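Local coordinates for beta-glucuronidase (uncultured Clostridium sp., PDB 6U7J), which hydrolyses beta-D-glucuronides as a gut microbial glycosyl hydrolase of family 2, and probably reactivates estrogens by removing their glucuronic acid, at residues 382-385 / 386-390. Residues are numbered along the deposited sequence; the frame is centred on the assembly and turned at random.
Sequences DKVN and EKTLA
A capping box closes the N-terminal end of helix 386-403, with N385 as the N-cap and T388 as its partner. The side chain of N385 accepts a hydrogen bond from the first turn: K387 N reaches N385 OD1 at 2.9 Å, with an N-H...O angle of 147°. The donor stands above the carbonyl plane of the amide, 38° out of it, and so misses the lone pairs. The N385 torsion chi1 of 62° places CG between the backbone N and the carbonyl carbon, which brings the amide to the helix start, where OD1 meets K387 N. N385 and K387 lie side by side, pointing the same way. The other end of the amide is held from the loop, where ND2 donates to E381 O.

The return bond of the box is weak. N385 N donates to T388 OG1 across 3.3 Å. T388 OG1 also donates a hydrogen bond to W149 O, so this hydroxyl ties the helix start to a loop of the sugar-binding domain. The helix belongs to the TIM barrel domain and follows the loop after strand 358-362. Its first backbone bond of the i to i+4 kind runs from L389 N to N385 O, 2.9 Å long and nearly straight at the carbonyl.

Next to the cap lies a hydrophobic contact. V384 CG1 meets T388 CG2 at 3.6 Å, and the two side chains cross at about a right angle. T388 CG2 lies anti to its own backbone N, while OG1 sits beside that N and faces the cap; one side chain thus serves both the polar and the apolar contact. V384 and T388 are buried, and together with L389 they pack on Y428 of helix 424-439.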
ATOM      1  N   ASP B 382     -24.615  18.402  36.125  1.00 48.01           N
ATOM      2  CA  ASP B 382     -23.284  17.887  36.400  1.00 50.58           C
ATOM      3  C   ASP B 382     -22.430  17.702  35.143  1.00 49.90           C
ATOM      4  O   ASP B 382     -21.353  17.104  35.232  1.00 49.06           O
ATOM      5  CB  ASP B 382     -23.379  16.567  37.175  1.00 51.87           C
ATOM      6  CG  ASP B 382     -24.414  15.610  36.593  1.00 64.29           C
ATOM      7  OD1 ASP B 382     -25.153  16.006  35.654  1.00 56.80           O
ATOM      8  OD2 ASP B 382     -24.492  14.457  37.083  1.00 72.49           O
ATOM      9  N   LYS B 383     -22.867  18.206  33.982  1.00 43.84           N
ATOM     10  CA  LYS B 383     -22.082  18.054  32.760  1.00 41.41           C
ATOM     11  C   LYS B 383     -21.950  19.378  32.013  1.00 36.76           C
ATOM     12  O   LYS B 383     -21.308  20.300  32.515  1.00 41.26           O
ATOM     13  CB  LYS B 383     -22.695  16.973  31.864  1.00 43.23           C
ATOM     14  CG  LYS B 383     -22.468  15.550  32.393  1.00 44.10           C
ATOM     15  CD  LYS B 383     -22.977  14.498  31.425  1.00 46.14           C
ATOM     16  CE  LYS B 383     -22.935  13.111  32.038  1.00 49.36           C
ATOM     17  NZ  LYS B 383     -23.934  12.976  33.126  1.00 56.46           N
ATOM     18  N   VAL B 384     -22.524  19.495  30.817  1.00 37.28           N
ATOM     19  CA  VAL B 384     -22.514  20.772  30.109  1.00 40.93           C
ATOM     20  C   VAL B 384     -23.559  21.662  30.776  1.00 41.15           C
ATOM     21  O   VAL B 384     -24.762  21.435  30.622  1.00 41.12           O
ATOM     22  CB  VAL B 384     -22.790  20.610  28.608  1.00 41.73           C
ATOM     23  CG1 VAL B 384     -22.919  21.979  27.940  1.00 32.45           C
ATOM     24  CG2 VAL B 384     -21.689  19.771  27.930  1.00 37.01           C
ATOM     25  N   ASN B 385     -23.101  22.669  31.518  1.00 38.57           N
ATOM     26  CA  ASN B 385     -23.962  23.439  32.423  1.00 42.46           C
ATOM     27  C   ASN B 385     -23.613  24.928  32.316  1.00 39.49           C
ATOM     28  O   ASN B 385     -22.970  25.371  31.357  1.00 40.02           O
ATOM     29  CB  ASN B 385     -23.836  22.880  33.854  1.00 39.62           C
ATOM     30  CG  ASN B 385     -22.429  23.005  34.404  1.00 39.25           C
ATOM     31  OD1 ASN B 385     -21.620  23.776  33.895  1.00 39.21           O
ATOM     32  ND2 ASN B 385     -22.130  22.243  35.446  1.00 39.69           N
ATOM     33  N   GLU B 386     -24.045  25.719  33.318  1.00 38.31           N
ATOM     34  CA  GLU B 386     -23.907  27.182  33.300  1.00 38.75           C
ATOM     35  C   GLU B 386     -22.446  27.594  33.134  1.00 40.52           C
ATOM     36  O   GLU B 386     -22.149  28.715  32.700  1.00 40.71           O
ATOM     37  CB  GLU B 386     -24.479  27.779  34.604  1.00 41.18           C
ATOM     38  CG  GLU B 386     -23.623  27.485  35.858  1.00 50.17           C
ATOM     39  CD  GLU B 386     -23.773  28.521  36.987  1.00 63.41           C
ATOM     40  OE1 GLU B 386     -23.278  28.245  38.111  1.00 63.42           O
ATOM     41  OE2 GLU B 386     -24.372  29.606  36.756  1.00 59.18           O
ATOM     42  N   LYS B 387     -21.545  26.676  33.473  1.00 46.50           N
ATOM     43  CA  LYS B 387     -20.107  26.823  33.437  1.00 44.17           C
ATOM     44  C   LYS B 387     -19.520  26.770  32.076  1.00 42.95           C
ATOM     45  O   LYS B 387     -18.728  27.643  31.685  1.00 39.95           O
ATOM     46  CB  LYS B 387     -19.398  25.689  34.162  1.00 52.11           C
ATOM     47  CG  LYS B 387     -19.322  26.115  35.465  1.00 55.29           C
ATOM     48  CD  LYS B 387     -18.798  27.428  35.402  1.00 61.55           C
ATOM     49  CE  LYS B 387     -19.594  27.944  36.511  1.00 73.31           C
ATOM     50  NZ  LYS B 387     -18.835  27.273  37.662  1.00 77.57           N
ATOM     51  N   THR B 388     -19.717  25.597  31.517  1.00 34.89           N
ATOM     52  CA  THR B 388     -19.512  25.407  30.117  1.00 37.53           C
ATOM     53  C   THR B 388     -20.028  26.625  29.389  1.00 34.03           C
ATOM     54  O   THR B 388     -19.329  27.198  28.557  1.00 32.93           O
ATOM     55  CB  THR B 388     -20.251  24.163  29.694  1.00 33.74           C
ATOM     56  OG1 THR B 388     -19.958  23.114  30.622  1.00 32.15           O
ATOM     57  CG2 THR B 388     -19.796  23.796  28.287  1.00 33.13           C
ATOM     58  N   LEU B 389     -21.253  27.045  29.720  1.00 35.01           N
ATOM     59  CA  LEU B 389     -21.882  28.154  29.011  1.00 34.77           C
ATOM     60  C   LEU B 389     -21.078  29.442  29.166  1.00 35.15           C
ATOM     61  O   LEU B 389     -20.829  30.154  28.183  1.00 35.78           O
ATOM     62  CB  LEU B 389     -23.320  28.327  29.513  1.00 36.92           C
ATOM     63  CG  LEU B 389     -24.131  29.513  28.972  1.00 43.26           C
ATOM     64  CD1 LEU B 389     -24.032  29.574  27.471  1.00 37.87           C
ATOM     65  CD2 LEU B 389     -25.593  29.428  29.414  1.00 37.25           C
ATOM     66  N   ALA B 390     -20.670  29.768  30.397  1.00 36.03           N
ATOM     67  CA  ALA B 390     -19.903  30.994  30.603  1.00 35.37           C
ATOM     68  C   ALA B 390     -18.543  30.899  29.921  1.00 38.36           C
ATOM     69  O   ALA B 390     -18.082  31.867  29.303  1.00 35.06           O
ATOM     70  CB  ALA B 390     -19.740  31.285  32.092  1.00 37.06           C
TER